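Local coordinates for octaprenyl Pyrophosphate Synthase (Helicobacter pylori, PDB 3TC1), which probably builds the C40 chain of octaprenyl pyrophosphate by repeated condensation of isopentenyl pyrophosphate onto an allylic pyrophosphate, a magnesium-dependent reaction in this family, at residues T163-E168 with F188-G193; L38-M43 with N61-V66. All blocks are in the same frame, centred on the assembly; numbering follows the deposited sequence.

Contact 1 of 2, residues T163-E168 with F188-G193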
loop_
_atom_site.group_PDB
_atom_site.type_symbol
_atom_site.label_atom_id
_atom_site.label_comp_id
_atom_site.label_asym_id
_atom_site.label_seq_id
_atom_site.Cartn_x
_atom_site.Cartn_y
_atom_site.Cartn_z
ATOM N N THR B 163 11.091 -11.278 4.422
ATOM C CA THR B 163 12.247 -10.655 5.053
ATOM C C THR B 163 13.563 -10.615 4.287
ATOM O O THR B 163 14.153 -9.550 4.121
ATOM C CB THR B 163 12.554 -11.324 6.422
ATOM O OG1 THR B 163 11.415 -11.207 7.282
ATOM C CG2 THR B 163 13.754 -10.661 7.089
ATOM N N ALA B 164 14.032 -11.771 3.839
ATOM C CA ALA B 164 15.326 -11.856 3.170
ATOM C C ALA B 164 15.526 -11.036 1.903
ATOM O O ALA B 164 16.486 -10.272 1.809
ATOM C CB ALA B 164 15.665 -13.315 2.902
ATOM N N HIS B 165 14.640 -11.199 0.927
ATOM C CA HIS B 165 14.762 -10.482 -0.341
ATOM C C HIS B 165 14.753 -8.961 -0.256
ATOM O O HIS B 165 15.381 -8.294 -1.072
ATOM C CB HIS B 165 13.681 -10.954 -1.314
ATOM C CG HIS B 165 13.943 -12.316 -1.880
ATOM N ND1 HIS B 165 15.049 -12.599 -2.652
ATOM C CD2 HIS B 165 13.257 -13.477 -1.765
ATOM C CE1 HIS B 165 15.033 -13.877 -2.990
ATOM N NE2 HIS B 165 13.956 -14.433 -2.465
ATOM N N PHE B 166 14.037 -8.406 0.714
ATOM C CA PHE B 166 13.997 -6.960 0.867
ATOM C C PHE B 166 15.371 -6.449 1.315
ATOM O O PHE B 166 15.873 -5.446 0.795
ATOM C CB PHE B 166 12.904 -6.576 1.869
ATOM C CG PHE B 166 12.789 -5.100 2.120
ATOM C CD1 PHE B 166 13.011 -4.179 1.099
ATOM C CD2 PHE B 166 12.417 -4.629 3.374
ATOM C CE1 PHE B 166 12.864 -2.807 1.329
ATOM C CE2 PHE B 166 12.265 -3.263 3.612
ATOM C CZ PHE B 166 12.490 -2.351 2.584
ATOM N N ILE B 167 15.989 -7.132 2.274
ATOM C CA ILE B 167 17.315 -6.718 2.733
ATOM C C ILE B 167 18.288 -6.902 1.565
ATOM O O ILE B 167 19.144 -6.051 1.306
ATOM C CB ILE B 167 17.775 -7.547 3.958
ATOM C CG1 ILE B 167 16.844 -7.266 5.139
ATOM C CG2 ILE B 167 19.216 -7.185 4.336
ATOM C CD1 ILE B 167 17.106 -8.123 6.371
ATOM N N GLU B 168 18.144 -8.014 0.856
ATOM C CA GLU B 168 18.981 -8.284 -0.308
ATOM C C GLU B 168 18.847 -7.132 -1.302
ATOM O O GLU B 168 19.846 -6.601 -1.794
ATOM C CB GLU B 168 18.542 -9.577 -0.992
ATOM C CG GLU B 168 19.180 -9.795 -2.359
ATOM C CD GLU B 168 18.612 -10.994 -3.092
ATOM O OE1 GLU B 168 17.374 -11.139 -3.122
ATOM O OE2 GLU B 168 19.399 -11.785 -3.649
ATOM N N PHE B 188 25.312 -10.968 0.217
ATOM C CA PHE B 188 25.478 -10.736 1.651
ATOM C C PHE B 188 24.120 -10.406 2.262
ATOM O O PHE B 188 23.774 -10.895 3.337
ATOM C CB PHE B 188 26.428 -9.565 1.912
ATOM C CG PHE B 188 26.489 -9.149 3.363
ATOM C CD1 PHE B 188 27.384 -9.758 4.243
ATOM C CD2 PHE B 188 25.625 -8.176 3.857
ATOM C CE1 PHE B 188 27.414 -9.404 5.594
ATOM C CE2 PHE B 188 25.645 -7.814 5.209
ATOM C CZ PHE B 188 26.542 -8.429 6.078
ATOM N N GLY B 189 23.355 -9.570 1.569
ATOM C CA GLY B 189 22.045 -9.185 2.062
ATOM C C GLY B 189 21.062 -10.335 2.198
ATOM O O GLY B 189 20.355 -10.432 3.199
ATOM N N LEU B 190 21.012 -11.211 1.197
ATOM C CA LEU B 190 20.085 -12.341 1.222
ATOM C C LEU B 190 20.372 -13.299 2.376
ATOM O O LEU B 190 19.464 -13.699 3.111
ATOM C CB LEU B 190 20.150 -13.114 -0.098
ATOM C CG LEU B 190 19.182 -14.292 -0.225
ATOM C CD1 LEU B 190 17.751 -13.764 -0.292
ATOM C CD2 LEU B 190 19.510 -15.108 -1.475
ATOM N N ASN B 191 21.635 -13.679 2.529
ATOM C CA ASN B 191 22.001 -14.592 3.599
ATOM C C ASN B 191 21.865 -13.950 4.980
ATOM O O ASN B 191 21.436 -14.604 5.921
ATOM C CB ASN B 191 23.415 -15.129 3.365
ATOM C CG ASN B 191 23.480 -16.080 2.178
ATOM O OD1 ASN B 191 23.867 -15.696 1.072
ATOM N ND2 ASN B 191 23.078 -17.324 2.399
ATOM N N PHE B 192 22.224 -12.675 5.103
ATOM C CA PHE B 192 22.090 -11.981 6.381
ATOM C C PHE B 192 20.611 -11.947 6.753
ATOM O O PHE B 192 20.252 -12.118 7.917
ATOM C CB PHE B 192 22.605 -10.538 6.286
ATOM C CG PHE B 192 22.379 -9.732 7.541
ATOM C CD1 PHE B 192 23.341 -9.698 8.550
ATOM C CD2 PHE B 192 21.178 -9.055 7.743
ATOM C CE1 PHE B 192 23.108 -9.003 9.741
ATOM C CE2 PHE B 192 20.937 -8.359 8.932
ATOM C CZ PHE B 192 21.906 -8.335 9.932
ATOM N N GLY B 193 19.764 -11.704 5.752
ATOM C CA GLY B 193 18.329 -11.642 5.972
ATOM C C GLY B 193 17.747 -12.971 6.422
ATOM O O GLY B 193 16.850 -13.009 7.263
#

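Contact 2 of 2, residues L38-M43 with N61-V66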
loop_
_atom_site.group_PDB
_atom_site.type_symbol
_atom_site.label_atom_id
_atom_site.label_comp_id
_atom_site.label_asym_id
_atom_site.label_seq_id
_atom_site.Cartn_x
_atom_site.Cartn_y
_atom_site.Cartn_z
ATOM N N LEU B 38 17.711 -1.004 11.139
ATOM C CA LEU B 38 18.681 -2.035 10.813
ATOM C C LEU B 38 19.096 -1.957 9.346
ATOM O O LEU B 38 20.276 -2.093 9.011
ATOM C CB LEU B 38 18.086 -3.413 11.106
ATOM C CG LEU B 38 18.884 -4.600 10.574
ATOM C CD1 LEU B 38 20.305 -4.550 11.112
ATOM C CD2 LEU B 38 18.197 -5.891 10.972
ATOM N N ARG B 39 18.120 -1.730 8.473
ATOM C CA ARG B 39 18.405 -1.666 7.052
ATOM C C ARG B 39 19.287 -0.497 6.666
ATOM O O ARG B 39 20.153 -0.664 5.827
ATOM C CB ARG B 39 17.098 -1.741 6.244
ATOM C CG ARG B 39 16.417 -3.103 6.454
ATOM C CD ARG B 39 14.956 -3.160 6.061
ATOM N NE ARG B 39 14.336 -4.426 6.470
ATOM C CZ ARG B 39 14.033 -4.755 7.726
ATOM N NH1 ARG B 39 13.483 -5.932 7.988
ATOM N NH2 ARG B 39 14.241 -3.900 8.718
ATOM N N SER B 40 19.121 0.658 7.303
ATOM C CA SER B 40 19.971 1.806 7.010
ATOM C C SER B 40 21.407 1.533 7.478
ATOM O O SER B 40 22.367 1.911 6.806
ATOM C CB SER B 40 19.439 3.063 7.701
ATOM O OG SER B 40 18.236 3.501 7.093
ATOM N N LYS B 41 21.547 0.872 8.624
ATOM C CA LYS B 41 22.872 0.566 9.169
ATOM C C LYS B 41 23.635 -0.332 8.205
ATOM O O LYS B 41 24.827 -0.138 7.961
ATOM C CB LYS B 41 22.756 -0.127 10.532
ATOM C CG LYS B 41 22.201 0.743 11.654
ATOM C CD LYS B 41 22.037 -0.083 12.922
ATOM C CE LYS B 41 21.566 0.750 14.101
ATOM N NZ LYS B 41 21.476 -0.083 15.342
ATOM N N LEU B 42 22.937 -1.319 7.659
ATOM C CA LEU B 42 23.540 -2.236 6.702
ATOM C C LEU B 42 23.958 -1.508 5.429
ATOM O O LEU B 42 25.066 -1.707 4.925
ATOM C CB LEU B 42 22.552 -3.346 6.351
ATOM C CG LEU B 42 22.332 -4.376 7.454
ATOM C CD1 LEU B 42 21.208 -5.324 7.073
ATOM C CD2 LEU B 42 23.631 -5.137 7.676
ATOM N N MET B 43 23.065 -0.668 4.913
ATOM C CA MET B 43 23.324 0.090 3.696
ATOM C C MET B 43 24.389 1.166 3.878
ATOM O O MET B 43 25.257 1.333 3.023
ATOM C CB MET B 43 22.026 0.740 3.201
ATOM C CG MET B 43 20.940 -0.258 2.826
ATOM S SD MET B 43 19.326 0.531 2.697
ATOM C CE MET B 43 19.415 1.159 1.037
ATOM N N ASN B 61 18.928 9.407 0.884
ATOM C CA ASN B 61 17.579 9.372 0.324
ATOM C C ASN B 61 17.158 7.929 0.108
ATOM O O ASN B 61 16.007 7.567 0.352
ATOM C CB ASN B 61 17.503 10.118 -1.014
ATOM C CG ASN B 61 17.472 11.617 -0.843
ATOM O OD1 ASN B 61 17.286 12.119 0.260
ATOM N ND2 ASN B 61 17.643 12.348 -1.944
ATOM N N LEU B 62 18.089 7.107 -0.363
ATOM C CA LEU B 62 17.802 5.699 -0.602
ATOM C C LEU B 62 17.452 4.991 0.702
ATOM O O LEU B 62 16.535 4.161 0.747
ATOM C CB LEU B 62 19.001 5.005 -1.257
ATOM C CG LEU B 62 18.773 3.537 -1.644
ATOM C CD1 LEU B 62 17.626 3.446 -2.633
ATOM C CD2 LEU B 62 20.040 2.954 -2.272
ATOM N N CYS B 63 18.200 5.306 1.759
ATOM C CA CYS B 63 17.956 4.709 3.070
ATOM C C CYS B 63 16.587 5.153 3.581
ATOM O O CYS B 63 15.870 4.388 4.221
ATOM C CB CYS B 63 19.035 5.141 4.068
ATOM S SG CYS B 63 20.674 4.426 3.780
ATOM N N THR B 64 16.229 6.396 3.291
ATOM C CA THR B 64 14.947 6.928 3.723
ATOM C C THR B 64 13.819 6.156 3.043
ATOM O O THR B 64 12.839 5.782 3.686
ATOM C CB THR B 64 14.843 8.430 3.397
ATOM O OG1 THR B 64 15.916 9.124 4.045
ATOM C CG2 THR B 64 13.518 8.998 3.892
ATOM N N ILE B 65 13.970 5.914 1.743
ATOM C CA ILE B 65 12.994 5.161 0.964
ATOM C C ILE B 65 12.834 3.759 1.558
ATOM O O ILE B 65 11.718 3.279 1.757
ATOM C CB ILE B 65 13.454 5.035 -0.515
ATOM C CG1 ILE B 65 13.338 6.394 -1.210
ATOM C CG2 ILE B 65 12.636 3.971 -1.246
ATOM C CD1 ILE B 65 14.011 6.436 -2.580
ATOM N N VAL B 66 13.956 3.108 1.847
ATOM C CA VAL B 66 13.913 1.768 2.419
ATOM C C VAL B 66 13.240 1.722 3.797
ATOM O O VAL B 66 12.456 0.814 4.076
ATOM C CB VAL B 66 15.334 1.165 2.513
ATOM C CG1 VAL B 66 15.328 -0.086 3.388
ATOM C CG2 VAL B 66 15.831 0.808 1.106
#

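Contact 1 of 2, residues T163-E168 with F188-G193
Leu190 CD1 sits over one face of the His165 imidazole, 4.1 Å from the ring centroid, a CH-pi contact made at the ND1-CE1 side of the ring. At the edge, Glu168 OE1 lies close to the ring plane and accepts a hydrogen bond from His165 ND1 at 2.8 Å. The bond is nearly straight, with an N-H...O angle of 161°. This bond, between residues about one helical turn apart, restrains the rotation of the imidazole and holds the carboxylate beside Leu190. The Glu168 chain, its CG anti to the backbone N (chi1 169°), runs alongside Leu190 in the same direction, so that Glu168 OE2 comes within 3.9 Å of Leu190 CB. Ala164 CB, 3.8 Å from Leu190 CD1, meets the same methyl. Near Phe192, Ile167 CG2 approaches the ring obliquely.

Two glycines let the backbones close in. With no side chain on either, Gly189 CA comes to 4.0 Å from Glu168 CA, and Gly193 CA is similarly near Ala164 CA. Ile167 fills the groove between them, with CG2 on the carbonyl of Gly189 and CD1 3.7 Å from Gly193 CA. The segment axes consequently approach to 7.1 Å, at 148° between their directions, without any hydrogen bond across.

The pair joins helix 152-177 to helix 182-205 in antiparallel fashion. Thr163 OG1 adds a hydrogen bond to Gln197 further along the second helix, Phe166 packs on helix 53-80, and Ile167 and Phe192 both touch Leu42 of helix 38-44.

Contact 2 of 2, residues L38-M43 with N61-V66
Met43 supplies most of the apolar packing, its methyl CE touching both Leu62 and Val66, which are one turn apart on their helix. Met43 CE is 3.6 Å from Leu62 CG and equally close to Val66 CG2. The bend at the thioether (chi3 84°) turns that methyl toward helix 53-80, while SD passes beside Val66, 3.9 Å from its CG2. Met43 and Leu62 cross at about a right angle. Nearer the backbone, Met43 CB touches Cys63 SG at 4.0 Å.

The second apolar contact uses the aliphatic part of a charged residue. Arg39 CB lies 3.7 Å from Val66 CG1, and Arg39 CD borders the same methyl, the two side chains crossing at about a right angle. Val66 is thus shared, CG1 meeting Arg39 and CG2 meeting Met43.

Polar atoms contribute packing but no hydrogen bond across the segments. Ser40 OG rests 3.5 Å from Cys63 CB, and this hydroxyl is hydrogen-bonded to Glu67 OE2, just beyond 61-66, which satisfies it at a buried position.

The segment axes come no nearer than 9.2 Å and run at 151° to each other, so side chains fill the gap between them. Such antiparallel helix packing is typical of the all-alpha prenyl synthase fold, and here it joins short helix 38-44 to long helix 53-80.

In the fold
Contact 2 is the more uniformly buried, five of its six touching residues lying in the interior, whereas contact 1 is partly buried although its centre is nearer that of the chain, about 9 Å against 13 Å. Both pair antiparallel helices, but different ones. Glycines bring the backbones together in contact 1, with a His-carboxylate hydrogen bond beside the packed leucine; contact 2 is spaced by sulfur-containing and branched side chains. The centres lie about 13 Å apart and the contacts touch directly: Phe166 CE2 packs 3.6 Å from Arg39 CD, and Phe166 CZ meets Val66 O at 3.5 Å. Helix 38-44 bears on both elements of contact 1 as well as on helix 53-80.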